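Local coordinates for protein deoxyribodipyrimidine photo-lyase (Oryza sativa Japonica Group, PDB 3UMV) that repairs ultraviolet-damaged DNA by splitting cyclobutane pyrimidine dimers back into separate pyrimidines, using light and a bound FAD cofactor, at residues G38-D47 with L128-P139; R25-G34 with G160-V171. All blocks are in the same frame, centred on the assembly; numbering follows the deposited sequence.

Contact 1. Residues G38-D47 with L128-P139; sequences GPVVYWMLRD and LGASTLVADFSP
With CG turned in between its own backbone N and carbonyl carbon (chi1 53°), Asp136 presents its carboxylate to the turn that follows strand 40-44, while Tyr42, its CG trans to the backbone N at 165°, brings its hydroxyl to the same group. Asp136 OD1 accepts three bonds: Tyr42 OH arrives on the anti side at 2.7 Å, the Tyr42 ring and the Asp136 carboxylate standing 81° apart, Leu45 N comes to Asp136 OD1 on the syn side at 3.0 Å, and Asp47 N lies above the carboxylate plane. Asp136 OD2 takes Arg46 N at 3.0 Å, so the carboxylate holds the turn through three successive amides. A water joins Trp43 O to Asp136 N and OD2 where the strands splay. Arg46 runs extended alongside 137-139, and its NH1 donates to Phe137 O (3.1 Å) within the guanidinium plane; NH1 also forms a salt bridge with Asp328. Upstream the strands pair in parallel, Val41 N bonding to Thr132 O and Val134 N to Val41 O (2.8 Å). On one face Val41 CG2 meets Leu128 CD1 at 3.9 Å, and Leu133 CD1 touches Trp43 CB. These are central strands of the Rossmann-like photolyase alpha/beta domain: helix 141-157 packs on Trp43 and Leu133, helix 54-66 on Val40, Tyr42 and Thr132, and strand 70-75 bonds to the far edge of 40-44.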
loop_
_atom_site.group_PDB
_atom_site.type_symbol
_atom_site.label_atom_id
_atom_site.label_comp_id
_atom_site.label_asym_id
_atom_site.label_seq_id
_atom_site.Cartn_x
_atom_site.Cartn_y
_atom_site.Cartn_z
ATOM N N GLY A 38 33.407 1.022 2.165
ATOM C CA GLY A 38 32.572 1.528 1.092
ATOM C C GLY A 38 31.219 1.993 1.615
ATOM O O GLY A 38 30.725 1.469 2.611
ATOM N N PRO A 39 30.622 2.989 0.947
ATOM C CA PRO A 39 29.312 3.538 1.319
ATOM C C PRO A 39 28.226 2.468 1.439
ATOM O O PRO A 39 28.291 1.421 0.790
ATOM C CB PRO A 39 28.981 4.473 0.153
ATOM C CG PRO A 39 30.353 4.893 -0.383
ATOM C CD PRO A 39 31.217 3.675 -0.214
ATOM N N VAL A 40 27.233 2.738 2.276
ATOM C CA VAL A 40 26.025 1.933 2.318
ATOM C C VAL A 40 24.925 2.724 1.618
ATOM O O VAL A 40 24.757 3.921 1.875
ATOM C CB VAL A 40 25.588 1.639 3.771
ATOM C CG1 VAL A 40 24.258 0.869 3.784
ATOM C CG2 VAL A 40 26.701 0.883 4.521
ATOM N N VAL A 41 24.195 2.067 0.719
ATOM C CA VAL A 41 23.114 2.726 -0.008
ATOM C C VAL A 41 21.791 2.060 0.328
ATOM O O VAL A 41 21.668 0.844 0.190
ATOM C CB VAL A 41 23.309 2.622 -1.526
ATOM C CG1 VAL A 41 22.126 3.262 -2.270
ATOM C CG2 VAL A 41 24.626 3.263 -1.935
ATOM N N TYR A 42 20.818 2.856 0.782
ATOM C CA TYR A 42 19.460 2.374 0.982
ATOM C C TYR A 42 18.637 2.743 -0.250
ATOM O O TYR A 42 18.418 3.923 -0.542
ATOM C CB TYR A 42 18.840 2.959 2.265
ATOM C CG TYR A 42 17.332 2.812 2.377
ATOM C CD1 TYR A 42 16.680 1.661 1.936
ATOM C CD2 TYR A 42 16.555 3.823 2.948
ATOM C CE1 TYR A 42 15.298 1.529 2.026
ATOM C CE2 TYR A 42 15.159 3.695 3.055
ATOM C CZ TYR A 42 14.544 2.545 2.604
ATOM O OH TYR A 42 13.173 2.406 2.715
ATOM N N TRP A 43 18.254 1.721 -1.005
ATOM C CA TRP A 43 17.348 1.889 -2.127
ATOM C C TRP A 43 15.927 1.928 -1.573
ATOM O O TRP A 43 15.338 0.898 -1.266
ATOM C CB TRP A 43 17.539 0.745 -3.137
ATOM C CG TRP A 43 16.527 0.735 -4.262
ATOM C CD1 TRP A 43 15.666 1.743 -4.606
ATOM C CD2 TRP A 43 16.254 -0.349 -5.168
ATOM N NE1 TRP A 43 14.898 1.361 -5.672
ATOM C CE2 TRP A 43 15.231 0.082 -6.036
ATOM C CE3 TRP A 43 16.777 -1.641 -5.331
ATOM C CZ2 TRP A 43 14.711 -0.736 -7.057
ATOM C CZ3 TRP A 43 16.261 -2.453 -6.354
ATOM C CH2 TRP A 43 15.243 -1.994 -7.197
ATOM N N MET A 44 15.415 3.144 -1.398
ATOM C CA MET A 44 14.065 3.373 -0.907
ATOM C C MET A 44 13.061 3.137 -2.025
ATOM O O MET A 44 13.208 3.693 -3.109
ATOM C CB MET A 44 13.962 4.825 -0.445
ATOM C CG MET A 44 12.591 5.226 0.094
ATOM S SD MET A 44 12.579 6.987 0.488
ATOM C CE MET A 44 13.360 7.018 2.101
ATOM N N LEU A 45 12.038 2.333 -1.764
ATOM C CA LEU A 45 10.967 2.153 -2.731
ATOM C C LEU A 45 9.603 2.174 -2.074
ATOM O O LEU A 45 8.820 3.089 -2.317
ATOM C CB LEU A 45 11.169 0.882 -3.563
ATOM C CG LEU A 45 10.278 0.781 -4.802
ATOM C CD1 LEU A 45 10.994 -0.076 -5.843
ATOM C CD2 LEU A 45 8.895 0.209 -4.458
ATOM N N ARG A 46 9.317 1.181 -1.236
ATOM C CA ARG A 46 7.999 1.126 -0.600
ATOM C C ARG A 46 7.849 2.076 0.576
ATOM O O ARG A 46 6.749 2.572 0.840
ATOM C CB ARG A 46 7.650 -0.292 -0.163
ATOM C CG ARG A 46 6.160 -0.477 0.129
ATOM C CD ARG A 46 5.900 -1.876 0.611
ATOM N NE ARG A 46 4.481 -2.181 0.715
ATOM C CZ ARG A 46 4.035 -3.371 1.106
ATOM N NH1 ARG A 46 4.910 -4.329 1.403
ATOM N NH2 ARG A 46 2.736 -3.612 1.183
ATOM N N ASP A 47 8.939 2.346 1.285
ATOM C CA ASP A 47 8.794 3.068 2.544
ATOM C C ASP A 47 9.396 4.466 2.471
ATOM O O ASP A 47 10.538 4.701 2.867
ATOM C CB ASP A 47 9.361 2.218 3.687
ATOM C CG ASP A 47 8.593 0.908 3.856
ATOM O OD1 ASP A 47 9.087 -0.126 3.373
ATOM O OD2 ASP A 47 7.465 0.922 4.415
ATOM N N LEU A 128 30.015 4.616 -6.659
ATOM C CA LEU A 128 30.353 4.967 -5.285
ATOM C C LEU A 128 31.294 3.957 -4.655
ATOM O O LEU A 128 31.842 4.198 -3.580
ATOM C CB LEU A 128 29.081 5.019 -4.432
ATOM C CG LEU A 128 28.020 6.064 -4.708
ATOM C CD1 LEU A 128 26.831 5.862 -3.747
ATOM C CD2 LEU A 128 28.597 7.461 -4.591
ATOM N N GLY A 129 31.454 2.811 -5.307
ATOM C CA GLY A 129 32.159 1.703 -4.697
ATOM C C GLY A 129 31.488 1.270 -3.405
ATOM O O GLY A 129 32.158 1.080 -2.392
ATOM N N ALA A 130 30.166 1.112 -3.452
ATOM C CA ALA A 130 29.378 0.762 -2.270
ATOM C C ALA A 130 29.715 -0.636 -1.761
ATOM O O ALA A 130 30.022 -1.540 -2.539
ATOM C CB ALA A 130 27.868 0.884 -2.560
ATOM N N SER A 131 29.668 -0.799 -0.446
ATOM C CA SER A 131 29.900 -2.095 0.174
ATOM C C SER A 131 28.592 -2.866 0.252
ATOM O O SER A 131 28.557 -4.073 0.028
ATOM C CB SER A 131 30.460 -1.907 1.577
ATOM O OG SER A 131 29.551 -1.169 2.373
ATOM N N THR A 132 27.515 -2.161 0.578
ATOM C CA THR A 132 26.219 -2.806 0.745
ATOM C C THR A 132 25.073 -2.008 0.132
ATOM O O THR A 132 25.013 -0.791 0.269
ATOM C CB THR A 132 25.911 -3.060 2.235
ATOM O OG1 THR A 132 27.024 -3.733 2.844
ATOM C CG2 THR A 132 24.656 -3.924 2.394
ATOM N N LEU A 133 24.171 -2.714 -0.543
ATOM C CA LEU A 133 22.895 -2.153 -0.962
ATOM C C LEU A 133 21.807 -2.730 -0.066
ATOM O O LEU A 133 21.717 -3.943 0.092
ATOM C CB LEU A 133 22.607 -2.529 -2.420
ATOM C CG LEU A 133 21.212 -2.199 -2.967
ATOM C CD1 LEU A 133 21.034 -0.707 -3.122
ATOM C CD2 LEU A 133 20.988 -2.901 -4.302
ATOM N N VAL A 134 20.988 -1.866 0.527
ATOM C CA VAL A 134 19.859 -2.323 1.333
ATOM C C VAL A 134 18.567 -1.967 0.621
ATOM O O VAL A 134 18.361 -0.824 0.256
ATOM C CB VAL A 134 19.846 -1.663 2.723
ATOM C CG1 VAL A 134 18.628 -2.155 3.532
ATOM C CG2 VAL A 134 21.168 -1.937 3.446
ATOM N N ALA A 135 17.689 -2.941 0.419
ATOM C CA ALA A 135 16.384 -2.629 -0.171
ATOM C C ALA A 135 15.271 -2.860 0.841
ATOM O O ALA A 135 15.449 -3.632 1.777
ATOM C CB ALA A 135 16.143 -3.458 -1.429
ATOM N N ASP A 136 14.140 -2.183 0.662
ATOM C CA ASP A 136 12.944 -2.493 1.434
ATOM C C ASP A 136 12.110 -3.557 0.706
ATOM O O ASP A 136 12.550 -4.115 -0.308
ATOM C CB ASP A 136 12.135 -1.230 1.861
ATOM C CG ASP A 136 11.780 -0.295 0.682
ATOM O OD1 ASP A 136 11.781 0.950 0.874
ATOM O OD2 ASP A 136 11.449 -0.796 -0.415
ATOM N N PHE A 137 10.946 -3.886 1.253
ATOM C CA PHE A 137 10.186 -5.039 0.773
ATOM C C PHE A 137 8.786 -4.741 0.279
ATOM O O PHE A 137 8.010 -4.053 0.946
ATOM C CB PHE A 137 10.052 -6.119 1.860
ATOM C CG PHE A 137 9.039 -7.173 1.511
ATOM C CD1 PHE A 137 7.747 -7.099 2.008
ATOM C CD2 PHE A 137 9.360 -8.199 0.632
ATOM C CE1 PHE A 137 6.791 -8.065 1.661
ATOM C CE2 PHE A 137 8.419 -9.161 0.271
ATOM C CZ PHE A 137 7.121 -9.084 0.789
ATOM N N SER A 138 8.470 -5.291 -0.890
ATOM C CA SER A 138 7.098 -5.327 -1.403
ATOM C C SER A 138 6.889 -6.648 -2.118
ATOM O O SER A 138 7.790 -7.129 -2.795
ATOM C CB SER A 138 6.856 -4.193 -2.401
ATOM O OG SER A 138 5.651 -4.441 -3.116
ATOM N N PRO A 139 5.693 -7.245 -1.982
ATOM C CA PRO A 139 5.437 -8.513 -2.670
ATOM C C PRO A 139 4.938 -8.326 -4.103
ATOM O O PRO A 139 4.715 -9.312 -4.814
ATOM C CB PRO A 139 4.319 -9.143 -1.819
ATOM C CG PRO A 139 3.560 -7.964 -1.275
ATOM C CD PRO A 139 4.609 -6.887 -1.043
HETATM O O HOH W 1 30.348 -0.375 4.662
HETATM O O HOH W 2 13.671 -1.096 -2.170
HETATM O O HOH W 3 9.242 -2.713 3.293
#

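Contact 2. Residues R25-G34 with G160-V171; sequences RVRVIHPGGG and GVAVHQVDAHNV
Arg27 and Gln165 form the antiparallel hydrogen-bonded pair that joins strand 26-28 to strand 162-166, Arg27 N to Gln165 O at 2.7 Å and Gln165 N to Arg27 O at 2.8 Å, and Arg25 O receives Asp167 N beyond it. A classic beta bulge then shifts the register: Ile29 N and His30 N both donate to Val163 O, and Val163 N returns a bond to His30 O. Farther on, Gly33 N reaches Gly160 O, but Gly33 is poorly ordered and this bond correspondingly less certain.

Among the polar side chains, Arg27 bends at chi3 (83°), which swings its guanidinium across to the amide of Gln165. Both NE and NH2 of Arg27 grip Gln165 OE1, at 3.0 and 2.7 Å; OE1 lies in the guanidinium plane, whereas NH2 stands above the amide carbonyl plane, the two groups being turned 54° from each other. Gln165 NE2 is meanwhile bonded to Asp136 O, which helps fix the amide's rotation. Arg25 NH2 donates to Val171 O (2.7 Å) and to a water shared with Asp167 O and Asn170 O. At the other end His30 ND1 donates to Val161 O, which lies in the plane of the histidine ring, though the donor is tilted from the carbonyl plane.

Apolar contacts lie on both faces. Val28 CG2 sits over the His164 ring in a CH-pi contact, 4.0 Å from its centroid, and Val26 CG2 meets Val166 CG2. Ile29 CD1 rests against Gln165 CB at 4.0 Å.

Strand 26-28 thus forms the antiparallel edge of the mixed sheet. Helix 54-66 packs on Val26, His164 and Val166, helix 141-157 on Ile29, His30 and Gln165, and helix 174-177 on Arg27, while strand 132-135 flanks 162-166 on the side away from 26-28.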
loop_
_atom_site.group_PDB
_atom_site.type_symbol
_atom_site.label_atom_id
_atom_site.label_comp_id
_atom_site.label_asym_id
_atom_site.label_seq_id
_atom_site.Cartn_x
_atom_site.Cartn_y
_atom_site.Cartn_z
ATOM N N ARG A 25 13.913 -9.449 10.588
ATOM C CA ARG A 25 13.456 -8.459 9.604
ATOM C C ARG A 25 14.402 -8.339 8.404
ATOM O O ARG A 25 14.050 -7.717 7.412
ATOM C CB ARG A 25 13.310 -7.060 10.219
ATOM C CG ARG A 25 12.434 -6.948 11.454
ATOM C CD ARG A 25 12.078 -5.488 11.676
ATOM N NE ARG A 25 11.666 -5.190 13.046
ATOM C CZ ARG A 25 10.395 -5.145 13.443
ATOM N NH1 ARG A 25 10.084 -4.852 14.716
ATOM N NH2 ARG A 25 9.438 -5.392 12.562
ATOM N N VAL A 26 15.593 -8.929 8.509
ATOM C CA VAL A 26 16.655 -8.767 7.516
ATOM C C VAL A 26 16.919 -10.042 6.720
ATOM O O VAL A 26 17.205 -11.090 7.284
ATOM C CB VAL A 26 17.970 -8.304 8.183
ATOM C CG1 VAL A 26 19.086 -8.171 7.151
ATOM C CG2 VAL A 26 17.748 -6.984 8.910
ATOM N N ARG A 27 16.793 -9.950 5.406
ATOM C CA ARG A 27 17.062 -11.082 4.536
ATOM C C ARG A 27 18.320 -10.753 3.746
ATOM O O ARG A 27 18.336 -9.807 2.965
ATOM C CB ARG A 27 15.862 -11.337 3.614
ATOM C CG ARG A 27 16.111 -12.371 2.531
ATOM C CD ARG A 27 14.828 -12.741 1.787
ATOM N NE ARG A 27 14.501 -11.791 0.725
ATOM C CZ ARG A 27 14.836 -11.958 -0.553
ATOM N NH1 ARG A 27 15.508 -13.038 -0.928
ATOM N NH2 ARG A 27 14.498 -11.046 -1.461
ATOM N N VAL A 28 19.381 -11.513 3.985
ATOM C CA VAL A 28 20.627 -11.324 3.259
ATOM C C VAL A 28 20.524 -12.058 1.924
ATOM O O VAL A 28 20.551 -13.280 1.876
ATOM C CB VAL A 28 21.829 -11.830 4.064
ATOM C CG1 VAL A 28 23.095 -11.726 3.236
ATOM C CG2 VAL A 28 21.960 -11.043 5.369
ATOM N N ILE A 29 20.371 -11.293 0.848
ATOM C CA ILE A 29 20.183 -11.855 -0.489
ATOM C C ILE A 29 21.518 -12.301 -1.054
ATOM O O ILE A 29 21.625 -13.333 -1.702
ATOM C CB ILE A 29 19.562 -10.819 -1.449
ATOM C CG1 ILE A 29 18.152 -10.458 -0.985
ATOM C CG2 ILE A 29 19.525 -11.361 -2.874
ATOM C CD1 ILE A 29 17.435 -9.485 -1.892
ATOM N N HIS A 30 22.536 -11.487 -0.820
ATOM C CA HIS A 30 23.890 -11.836 -1.207
ATOM C C HIS A 30 24.871 -11.297 -0.176
ATOM O O HIS A 30 24.869 -10.108 0.132
ATOM C CB HIS A 30 24.208 -11.292 -2.597
ATOM C CG HIS A 30 25.525 -11.758 -3.128
ATOM N ND1 HIS A 30 26.581 -10.905 -3.353
ATOM C CD2 HIS A 30 25.963 -12.996 -3.456
ATOM C CE1 HIS A 30 27.610 -11.595 -3.815
ATOM N NE2 HIS A 30 27.262 -12.867 -3.882
ATOM N N PRO A 31 25.710 -12.184 0.379
ATOM C CA PRO A 31 26.635 -11.805 1.453
ATOM C C PRO A 31 27.663 -10.749 1.044
ATOM O O PRO A 31 28.078 -9.955 1.889
ATOM C CB PRO A 31 27.329 -13.125 1.794
ATOM C CG PRO A 31 26.352 -14.181 1.393
ATOM C CD PRO A 31 25.676 -13.641 0.163
ATOM N N GLY A 32 28.073 -10.745 -0.220
ATOM C CA GLY A 32 29.089 -9.815 -0.675
ATOM C C GLY A 32 30.445 -10.185 -0.102
ATOM O O GLY A 32 30.643 -11.305 0.361
ATOM N N GLY A 33 31.377 -9.238 -0.127
ATOM C CA GLY A 33 32.717 -9.461 0.387
ATOM C C GLY A 33 33.602 -8.248 0.176
ATOM O O GLY A 33 33.534 -7.281 0.933
ATOM N N GLY A 34 34.431 -8.300 -0.861
ATOM C CA GLY A 34 35.315 -7.196 -1.196
ATOM C C GLY A 34 36.046 -6.631 0.006
ATOM O O GLY A 34 36.825 -7.328 0.657
ATOM N N GLY A 160 31.241 -8.471 -5.088
ATOM C CA GLY A 160 31.704 -8.135 -3.754
ATOM C C GLY A 160 30.680 -7.312 -2.988
ATOM O O GLY A 160 30.764 -7.187 -1.766
ATOM N N VAL A 161 29.716 -6.744 -3.707
ATOM C CA VAL A 161 28.701 -5.910 -3.065
ATOM C C VAL A 161 27.650 -6.765 -2.390
ATOM O O VAL A 161 27.075 -7.667 -3.003
ATOM C CB VAL A 161 27.971 -4.984 -4.044
ATOM C CG1 VAL A 161 26.803 -4.284 -3.310
ATOM C CG2 VAL A 161 28.929 -3.971 -4.654
ATOM N N ALA A 162 27.389 -6.458 -1.126
ATOM C CA ALA A 162 26.387 -7.178 -0.366
ATOM C C ALA A 162 25.012 -6.591 -0.671
ATOM O O ALA A 162 24.874 -5.388 -0.888
ATOM C CB ALA A 162 26.688 -7.078 1.120
ATOM N N VAL A 163 23.998 -7.444 -0.712
ATOM C CA VAL A 163 22.629 -6.957 -0.883
ATOM C C VAL A 163 21.743 -7.515 0.226
ATOM O O VAL A 163 21.642 -8.738 0.396
ATOM C CB VAL A 163 22.029 -7.329 -2.261
ATOM C CG1 VAL A 163 20.658 -6.680 -2.408
ATOM C CG2 VAL A 163 22.955 -6.912 -3.399
ATOM N N HIS A 164 21.103 -6.622 0.987
ATOM C CA HIS A 164 20.203 -7.034 2.060
ATOM C C HIS A 164 18.827 -6.472 1.758
ATOM O O HIS A 164 18.714 -5.367 1.220
ATOM C CB HIS A 164 20.628 -6.462 3.416
ATOM C CG HIS A 164 21.952 -6.959 3.913
ATOM N ND1 HIS A 164 22.430 -6.648 5.166
ATOM C CD2 HIS A 164 22.898 -7.740 3.333
ATOM C CE1 HIS A 164 23.614 -7.210 5.342
ATOM N NE2 HIS A 164 23.927 -7.870 4.240
ATOM N N GLN A 165 17.791 -7.229 2.096
ATOM C CA GLN A 165 16.422 -6.709 2.043
ATOM C C GLN A 165 15.810 -6.702 3.436
ATOM O O GLN A 165 15.934 -7.660 4.192
ATOM C CB GLN A 165 15.555 -7.564 1.130
ATOM C CG GLN A 165 14.101 -7.103 1.069
ATOM C CD GLN A 165 13.317 -7.894 0.060
ATOM O OE1 GLN A 165 13.349 -9.122 0.062
ATOM N NE2 GLN A 165 12.618 -7.199 -0.813
ATOM N N VAL A 166 15.136 -5.614 3.774
ATOM C CA VAL A 166 14.559 -5.472 5.095
ATOM C C VAL A 166 13.062 -5.260 4.927
ATOM O O VAL A 166 12.649 -4.441 4.112
ATOM C CB VAL A 166 15.185 -4.261 5.836
ATOM C CG1 VAL A 166 14.499 -4.055 7.195
ATOM C CG2 VAL A 166 16.682 -4.472 6.025
ATOM N N ASP A 167 12.246 -6.021 5.653
ATOM C CA ASP A 167 10.826 -5.704 5.697
ATOM C C ASP A 167 10.623 -4.529 6.635
ATOM O O ASP A 167 10.682 -4.671 7.868
ATOM C CB ASP A 167 9.996 -6.906 6.138
ATOM C CG ASP A 167 8.494 -6.661 6.002
ATOM O OD1 ASP A 167 8.072 -5.496 5.903
ATOM O OD2 ASP A 167 7.738 -7.650 6.017
ATOM N N ALA A 168 10.406 -3.361 6.038
ATOM C CA ALA A 168 10.183 -2.129 6.780
ATOM C C ALA A 168 8.703 -1.777 6.843
ATOM O O ALA A 168 8.328 -0.799 7.487
ATOM C CB ALA A 168 10.962 -0.969 6.140
ATOM N N HIS A 169 7.865 -2.553 6.168
ATOM C CA HIS A 169 6.448 -2.195 6.037
ATOM C C HIS A 169 5.549 -2.935 7.030
ATOM O O HIS A 169 4.531 -2.409 7.479
ATOM C CB HIS A 169 5.963 -2.487 4.618
ATOM C CG HIS A 169 4.902 -1.546 4.139
ATOM N ND1 HIS A 169 5.182 -0.264 3.704
ATOM C CD2 HIS A 169 3.567 -1.707 4.005
ATOM C CE1 HIS A 169 4.059 0.325 3.329
ATOM N NE2 HIS A 169 3.065 -0.531 3.499
ATOM N N ASN A 170 5.913 -4.162 7.368
ATOM C CA ASN A 170 5.072 -4.976 8.222
ATOM C C ASN A 170 5.620 -4.992 9.653
ATOM O O ASN A 170 6.829 -4.917 9.846
ATOM C CB ASN A 170 5.009 -6.403 7.686
ATOM C CG ASN A 170 4.305 -6.490 6.344
ATOM O OD1 ASN A 170 3.152 -6.074 6.217
ATOM N ND2 ASN A 170 5.009 -6.988 5.323
ATOM N N VAL A 171 4.730 -5.091 10.641
ATOM C CA VAL A 171 5.148 -5.230 12.034
ATOM C C VAL A 171 5.889 -6.540 12.207
ATOM O O VAL A 171 6.979 -6.578 12.781
ATOM C CB VAL A 171 3.948 -5.198 13.025
ATOM C CG1 VAL A 171 4.443 -5.327 14.455
ATOM C CG2 VAL A 171 3.158 -3.902 12.855
HETATM O O HOH W 4 9.391 -5.962 9.806
HETATM O O HOH W 5 26.423 -9.350 4.107
#

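In the fold
Both contacts belong to one mixed sheet, and the backbone bonds between neighbouring strands 132-135 and 162-166 join them directly. Contact 1 is almost wholly buried and parallel; contact 2, at the antiparallel edge, is only partly buried, with its glycine-rich end at the surface. The same two helices, 54-66 and 141-157, flank both. Both use an arginine bonded to a backbone carbonyl, but contact 2 adds an arginine-glutamine side-chain grip and a beta bulge, where contact 1 gathers amides on one buried carboxylate. Past the strand ends the contacts meet again, where Asp47 OD2 and His169 ND1 are hydrogen-bonded and the Arg46 guanidinium packs against that histidine's ring.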